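Putative beta-glucosidase (Bifidobacterium adolescentis, PDB 5WAB) probably hydrolyses beta-glucosidic linkages as a family 3 glycoside hydrolase, and may also release terminal arabinopyranosyl units from ginsenosides. Local coordinates at residues L215-V218 with L219-W223; V240-N244 with A245-L249; G280-D283 with L284-T288. All blocks are in the same frame, centred on the assembly; numbering follows the deposited sequence.

Contact 1 of 3, residues L215-V218 with L219-W223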
# COMPACT_ATOMS: atom_id res chain seq x y z
N LEU A 215 -20.24 0.95 -6.97
CA LEU A 215 -20.17 -0.51 -7.08
C LEU A 215 -20.61 -1.03 -8.44
O LEU A 215 -20.29 -2.18 -8.78
CB LEU A 215 -21.01 -1.16 -5.99
CG LEU A 215 -20.70 -0.83 -4.52
CD1 LEU A 215 -21.56 -1.69 -3.59
CD2 LEU A 215 -19.22 -1.04 -4.23
N THR A 216 -21.36 -0.25 -9.22
CA THR A 216 -21.89 -0.74 -10.49
C THR A 216 -21.46 0.14 -11.66
O THR A 216 -20.84 -0.37 -12.59
CB THR A 216 -23.42 -0.84 -10.43
OG1 THR A 216 -23.80 -1.71 -9.36
CG2 THR A 216 -23.98 -1.39 -11.74
N ASP A 217 -21.76 1.44 -11.63
CA ASP A 217 -21.41 2.32 -12.74
C ASP A 217 -19.91 2.31 -13.01
O ASP A 217 -19.47 2.08 -14.14
CB ASP A 217 -21.88 3.75 -12.45
CG ASP A 217 -23.39 3.86 -12.36
OD1 ASP A 217 -24.06 2.83 -12.56
OD2 ASP A 217 -23.90 4.96 -12.09
N VAL A 218 -19.11 2.57 -11.98
CA VAL A 218 -17.66 2.62 -12.14
C VAL A 218 -17.06 1.23 -12.16
O VAL A 218 -16.44 0.81 -13.15
CB VAL A 218 -17.02 3.47 -11.02
CG1 VAL A 218 -15.51 3.32 -11.08
CG2 VAL A 218 -17.43 4.93 -11.13
N LEU A 219 -17.26 0.48 -11.08
CA LEU A 219 -16.52 -0.76 -10.87
C LEU A 219 -16.79 -1.77 -11.98
O LEU A 219 -15.86 -2.36 -12.54
CB LEU A 219 -16.87 -1.34 -9.50
CG LEU A 219 -16.22 -2.64 -9.06
CD1 LEU A 219 -14.70 -2.51 -9.01
CD2 LEU A 219 -16.77 -3.08 -7.72
N ARG A 220 -18.06 -1.95 -12.35
CA ARG A 220 -18.44 -2.99 -13.30
C ARG A 220 -18.67 -2.48 -14.72
O ARG A 220 -18.09 -3.02 -15.67
CB ARG A 220 -19.69 -3.71 -12.80
CG ARG A 220 -19.46 -4.55 -11.55
CD ARG A 220 -20.76 -5.08 -11.03
NE ARG A 220 -20.58 -6.14 -10.05
CZ ARG A 220 -20.74 -5.97 -8.75
NH1 ARG A 220 -21.03 -4.77 -8.27
NH2 ARG A 220 -20.58 -7.00 -7.92
N ASP A 221 -19.49 -1.44 -14.88
CA ASP A 221 -19.83 -1.00 -16.24
C ASP A 221 -18.66 -0.32 -16.94
O ASP A 221 -18.52 -0.47 -18.16
CB ASP A 221 -21.05 -0.07 -16.21
CG ASP A 221 -22.33 -0.80 -15.81
OD1 ASP A 221 -22.37 -2.05 -15.88
OD2 ASP A 221 -23.31 -0.12 -15.43
N GLU A 222 -17.82 0.40 -16.21
CA GLU A 222 -16.68 1.09 -16.81
C GLU A 222 -15.40 0.26 -16.77
O GLU A 222 -14.71 0.12 -17.78
CB GLU A 222 -16.45 2.44 -16.12
CG GLU A 222 -17.60 3.43 -16.25
CD GLU A 222 -17.32 4.74 -15.55
OE1 GLU A 222 -16.14 5.02 -15.26
OE2 GLU A 222 -18.28 5.49 -15.27
N TRP A 223 -15.07 -0.30 -15.61
CA TRP A 223 -13.80 -1.01 -15.45
C TRP A 223 -13.87 -2.49 -15.83
O TRP A 223 -12.82 -3.11 -16.05
CB TRP A 223 -13.31 -0.91 -14.01
CG TRP A 223 -12.97 0.48 -13.54
CD1 TRP A 223 -12.93 1.62 -14.29
CD2 TRP A 223 -12.62 0.87 -12.20
NE1 TRP A 223 -12.57 2.69 -13.51
CE2 TRP A 223 -12.38 2.26 -12.22
CE3 TRP A 223 -12.49 0.18 -10.99
CZ2 TRP A 223 -12.02 2.97 -11.07
CZ3 TRP A 223 -12.13 0.89 -9.85
CH2 TRP A 223 -11.90 2.27 -9.90
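Val218 and Trp223, five residues apart, send their side chains out alongside each other in the same direction. From Trp223 CB, 3.7 Å from Val218 O, the side chain runs past that carbonyl oxygen with CG and then turns one face of its indole to the valine. CE2 and CZ2 are the ring atoms nearest to Val218 CG1, both at 3.5 Å, while NE1 and CH2 stand a little farther off. Val218 CG1 sits over that face, 22° off the normal of the six-membered ring, which makes this a CH-pi contact. Val218 turns CG1 anti to its backbone N (chi1 170°), and this carries the methyl over the indole. An alanine in place of Trp223 would probably leave Val218 CG1 without its aromatic partner and open a gap beside Phe184 of helix 182-190, which the indole also touches. The spacing reflects wide, pi-type turns: Asp221 N bonds Thr216 O at 2.9 Å and Trp223 N bonds Val218 O at 3.0 Å, both i to i+5. Each of these donors lies almost in line with the C=O bond it meets. Thr216 O also accepts Arg220 N, which approaches from above the carbonyl plane. In the TIM-barrel-like N-terminal domain, helix 212-222 packs through Leu215 and Leu219 on Val229 of strand 228-230. Arg220 extends from CG to NE and brings NH1 within 2.7 Å of Leu215 O, near the guanidinium plane; that bond is weak, and the same NH1 also bonds Gly246 O. Asp217 OD1 and Asp221 OD2 approach to 4.2 Å as like charges, whereas Glu222 OE1 is paired with Arg177 in a salt bridge.

Contact 2 of 3, residues V240-N244 with A245-L249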
# COMPACT_ATOMS: atom_id res chain seq x y z
N VAL A 240 -31.78 -4.10 1.24
CA VAL A 240 -32.31 -3.95 -0.11
C VAL A 240 -31.49 -2.93 -0.89
O VAL A 240 -31.13 -3.16 -2.05
CB VAL A 240 -33.80 -3.56 -0.06
CG1 VAL A 240 -34.36 -3.40 -1.46
CG2 VAL A 240 -34.58 -4.60 0.71
N ALA A 241 -31.17 -1.79 -0.26
CA ALA A 241 -30.42 -0.75 -0.96
C ALA A 241 -29.04 -1.24 -1.36
O ALA A 241 -28.57 -0.96 -2.47
CB ALA A 241 -30.33 0.50 -0.09
N SER A 242 -28.36 -1.97 -0.47
CA SER A 242 -27.03 -2.47 -0.78
C SER A 242 -27.06 -3.45 -1.95
O SER A 242 -26.22 -3.38 -2.85
CB SER A 242 -26.40 -3.13 0.45
OG SER A 242 -26.17 -2.18 1.47
N LEU A 243 -28.03 -4.37 -1.95
CA LEU A 243 -28.11 -5.34 -3.03
C LEU A 243 -28.36 -4.64 -4.36
O LEU A 243 -27.75 -5.00 -5.38
CB LEU A 243 -29.22 -6.35 -2.76
CG LEU A 243 -29.13 -7.58 -3.67
CD1 LEU A 243 -28.29 -8.67 -3.02
CD2 LEU A 243 -30.50 -8.09 -4.07
N ASN A 244 -29.25 -3.64 -4.38
CA ASN A 244 -29.53 -2.92 -5.61
C ASN A 244 -28.32 -2.11 -6.06
O ASN A 244 -28.15 -1.87 -7.26
CB ASN A 244 -30.74 -2.01 -5.43
CG ASN A 244 -32.06 -2.77 -5.50
OD1 ASN A 244 -32.14 -3.83 -6.12
ND2 ASN A 244 -33.09 -2.24 -4.86
N ALA A 245 -27.48 -1.68 -5.13
CA ALA A 245 -26.29 -0.93 -5.51
C ALA A 245 -25.22 -1.81 -6.13
O ALA A 245 -24.35 -1.30 -6.84
CB ALA A 245 -25.71 -0.20 -4.29
N GLY A 246 -25.26 -3.12 -5.88
CA GLY A 246 -24.28 -4.03 -6.43
C GLY A 246 -23.45 -4.76 -5.39
O GLY A 246 -22.45 -5.40 -5.71
N LEU A 247 -23.87 -4.69 -4.12
CA LEU A 247 -23.22 -5.42 -3.05
C LEU A 247 -23.74 -6.85 -3.03
O LEU A 247 -24.92 -7.09 -2.75
CB LEU A 247 -23.47 -4.74 -1.71
CG LEU A 247 -22.63 -5.32 -0.57
CD1 LEU A 247 -21.33 -4.52 -0.42
CD2 LEU A 247 -23.42 -5.36 0.72
N ASN A 248 -22.86 -7.81 -3.32
CA ASN A 248 -23.30 -9.20 -3.37
C ASN A 248 -23.51 -9.80 -1.99
O ASN A 248 -24.41 -10.62 -1.80
CB ASN A 248 -22.29 -10.04 -4.14
CG ASN A 248 -22.06 -9.52 -5.54
OD1 ASN A 248 -21.40 -8.49 -5.73
ND2 ASN A 248 -22.62 -10.21 -6.52
N LEU A 249 -22.69 -9.42 -1.01
CA LEU A 249 -22.57 -10.20 0.22
C LEU A 249 -22.55 -9.29 1.43
O LEU A 249 -21.67 -8.43 1.56
CB LEU A 249 -21.30 -11.05 0.18
CG LEU A 249 -21.03 -12.03 1.33
CD1 LEU A 249 -22.02 -13.19 1.33
CD2 LEU A 249 -19.60 -12.53 1.26
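Ser242 O takes a 3.0 Å hydrogen bond from Leu247 N, and Leu243 O takes one of 3.2 Å from Gly246 N, as the backbone leaves helix 239-245 through a positive phi of 118° at Gly246. The pair of bonds that returns to the final turn, with the glycine as the first residue out of helical geometry, defines a Schellman motif. The donors reach the two oxygens differently: Leu247 N is tilted 32° from the carbonyl plane of Ser242, whereas Gly246 N stands above that of Leu243. A CB on Gly246 would collide with the carbonyl oxygen of Ala245, which explains why the turn is made by a residue with no side chain. One residue earlier, Ala245 N still makes an ordinary helical bond to Ala241 O at 3.0 Å.

Among side chains, Leu247 folds back beside Ser242. Its CB is 3.3 Å from Ser242 O, and its CD2 meets Ser242 CB at 3.7 Å, so the leucine lies against the carbon part of the serine. The hydroxyl is engaged separately, by Asp236 OD1 and Asp238 O. Leu243 starts out away from the 245-249 segment, but CG anti to the backbone N (chi1 -165°) brings CD1 to 3.7 Å from Leu247 O. Ala245 CB rests close to two carbonyl oxygens, those of Ala241 and Ser242. The polar end of Asn244 is held outside the turn, where ND2 bonds Arg268 O. Beyond the turn the chain runs on to Leu249, whose backbone pairs with Val229 and Ser231 alongside strand 228-230 of the barrel. Leu243 O has a second donor besides Gly246 N, namely NE2 of Gln273 on helix 271-292.

Contact 3 of 3, residues G280-D283 with L284-T288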
# COMPACT_ATOMS: atom_id res chain seq x y z
N GLY A 280 -23.17 -14.50 -8.77
CA GLY A 280 -21.79 -14.16 -8.49
C GLY A 280 -21.24 -14.91 -7.29
O GLY A 280 -20.09 -15.37 -7.30
N MET A 281 -22.08 -15.09 -6.26
CA MET A 281 -21.66 -15.85 -5.09
C MET A 281 -21.47 -17.32 -5.43
O MET A 281 -20.61 -17.98 -4.84
CB MET A 281 -22.67 -15.68 -3.96
CG MET A 281 -22.77 -14.26 -3.44
SD MET A 281 -21.17 -13.49 -3.13
CE MET A 281 -20.45 -14.61 -1.92
N VAL A 282 -22.27 -17.85 -6.36
CA VAL A 282 -22.06 -19.21 -6.86
C VAL A 282 -20.75 -19.28 -7.63
O VAL A 282 -19.97 -20.23 -7.47
CB VAL A 282 -23.25 -19.67 -7.71
CG1 VAL A 282 -23.00 -21.06 -8.27
CG2 VAL A 282 -24.53 -19.65 -6.90
N ASP A 283 -20.48 -18.28 -8.48
CA ASP A 283 -19.25 -18.26 -9.25
C ASP A 283 -18.02 -18.21 -8.35
O ASP A 283 -16.99 -18.81 -8.66
CB ASP A 283 -19.23 -17.07 -10.22
CG ASP A 283 -20.24 -17.21 -11.33
OD1 ASP A 283 -20.58 -18.35 -11.69
OD2 ASP A 283 -20.69 -16.17 -11.86
N LEU A 284 -18.11 -17.47 -7.24
CA LEU A 284 -17.00 -17.42 -6.29
C LEU A 284 -16.70 -18.80 -5.74
O LEU A 284 -15.53 -19.21 -5.64
CB LEU A 284 -17.31 -16.45 -5.16
CG LEU A 284 -16.23 -16.41 -4.08
CD1 LEU A 284 -14.89 -15.98 -4.67
CD2 LEU A 284 -16.65 -15.49 -2.96
N VAL A 285 -17.73 -19.54 -5.34
CA VAL A 285 -17.53 -20.90 -4.84
C VAL A 285 -16.89 -21.76 -5.92
O VAL A 285 -15.94 -22.52 -5.65
CB VAL A 285 -18.86 -21.49 -4.34
CG1 VAL A 285 -18.73 -22.99 -4.13
CG2 VAL A 285 -19.28 -20.82 -3.04
N ASN A 286 -17.36 -21.64 -7.16
CA ASN A 286 -16.79 -22.45 -8.25
C ASN A 286 -15.35 -22.05 -8.55
O ASN A 286 -14.53 -22.91 -8.89
CB ASN A 286 -17.68 -22.35 -9.49
CG ASN A 286 -19.01 -23.08 -9.31
OD1 ASN A 286 -19.09 -24.06 -8.58
ND2 ASN A 286 -20.05 -22.59 -9.97
N LYS A 287 -15.03 -20.75 -8.45
CA LYS A 287 -13.65 -20.32 -8.67
C LYS A 287 -12.70 -20.87 -7.62
O LYS A 287 -11.54 -21.17 -7.92
CB LYS A 287 -13.57 -18.79 -8.69
CG LYS A 287 -14.18 -18.13 -9.91
CD LYS A 287 -14.09 -16.61 -9.81
CE LYS A 287 -14.82 -15.94 -10.96
NZ LYS A 287 -14.77 -14.44 -10.87
N THR A 288 -13.18 -21.03 -6.38
CA THR A 288 -12.35 -21.48 -5.28
C THR A 288 -12.52 -22.96 -4.96
O THR A 288 -11.88 -23.46 -4.04
CB THR A 288 -12.66 -20.66 -4.03
OG1 THR A 288 -14.03 -20.88 -3.66
CG2 THR A 288 -12.47 -19.18 -4.32
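Met281 and Leu284 meet through their terminal methyls, CE to CD2 at 4.0 Å, the two side chains leaving the helix on a shared course. The methionine gets there by folding: chi2 and chi3 are both bent, at -46° and -59°, and the chain curls back instead of running out straight. On a second side of the helix, Val282 CG1 touches Asn286 ND2 at 3.7 Å, and these side chains also run alongside each other. The amide nitrogen lies near Val282 O as well, but its angle is too poor for a hydrogen bond; the polar partner of Asn286 is Arg289, whose NH2 bonds OD1. Lys287 runs by Asp283 O, with CG 3.1 Å from it, and continues extended. Its NZ ends 6.2 Å from Asp283 OD2, a separation at which the opposite charges may attract but do not form a salt bridge, and Asp283 OD1 is bonded to Gln279.

Behind these side chains the i to i+4 ladder fixes the spacing. Leu284 N bonds Gly280 O at 2.9 Å, Asn286 N bonds Val282 O at 3.0 Å in the carbonyl plane, and Lys287 N bonds Asp283 O at 2.8 Å; the rung from Val285 N to Met281 O is weak. Farther out, Val282 rests on Leu20, while Val285 touches Pro38 and Tyr40 in the loop leading to strand 41-44. Regular rungs, with buried apolar residues on some sides and partly exposed charged ones on another, are the marks of an amphipathic alpha-helix, here the long helix 271-292, packed with the TIM-barrel-like domain.

The three contacts follow one another along the chain, on the same side of its centre. Contacts 1 and 2 have centres about 14 Å apart and are joined directly: Thr216 OG1 lies 2.6 Å from Ala245 O and Arg220 NH1 lies 3.0 Å from Gly246 O, both probable hydrogen bonds, so helix 212-222 probably helps hold the carbonyls of Ala245 and Gly246. Contact 2 touches contact 3 through van der Waals packing, Asn248 CB to Met281 SD at 3.8 Å and Leu249 CD1 to Met281 CE at 3.9 Å, with centres about 17 Å apart. Contacts 1 and 3 do not touch; their nearest atoms are about 7 Å apart. Contact 2 thus bridges the other two.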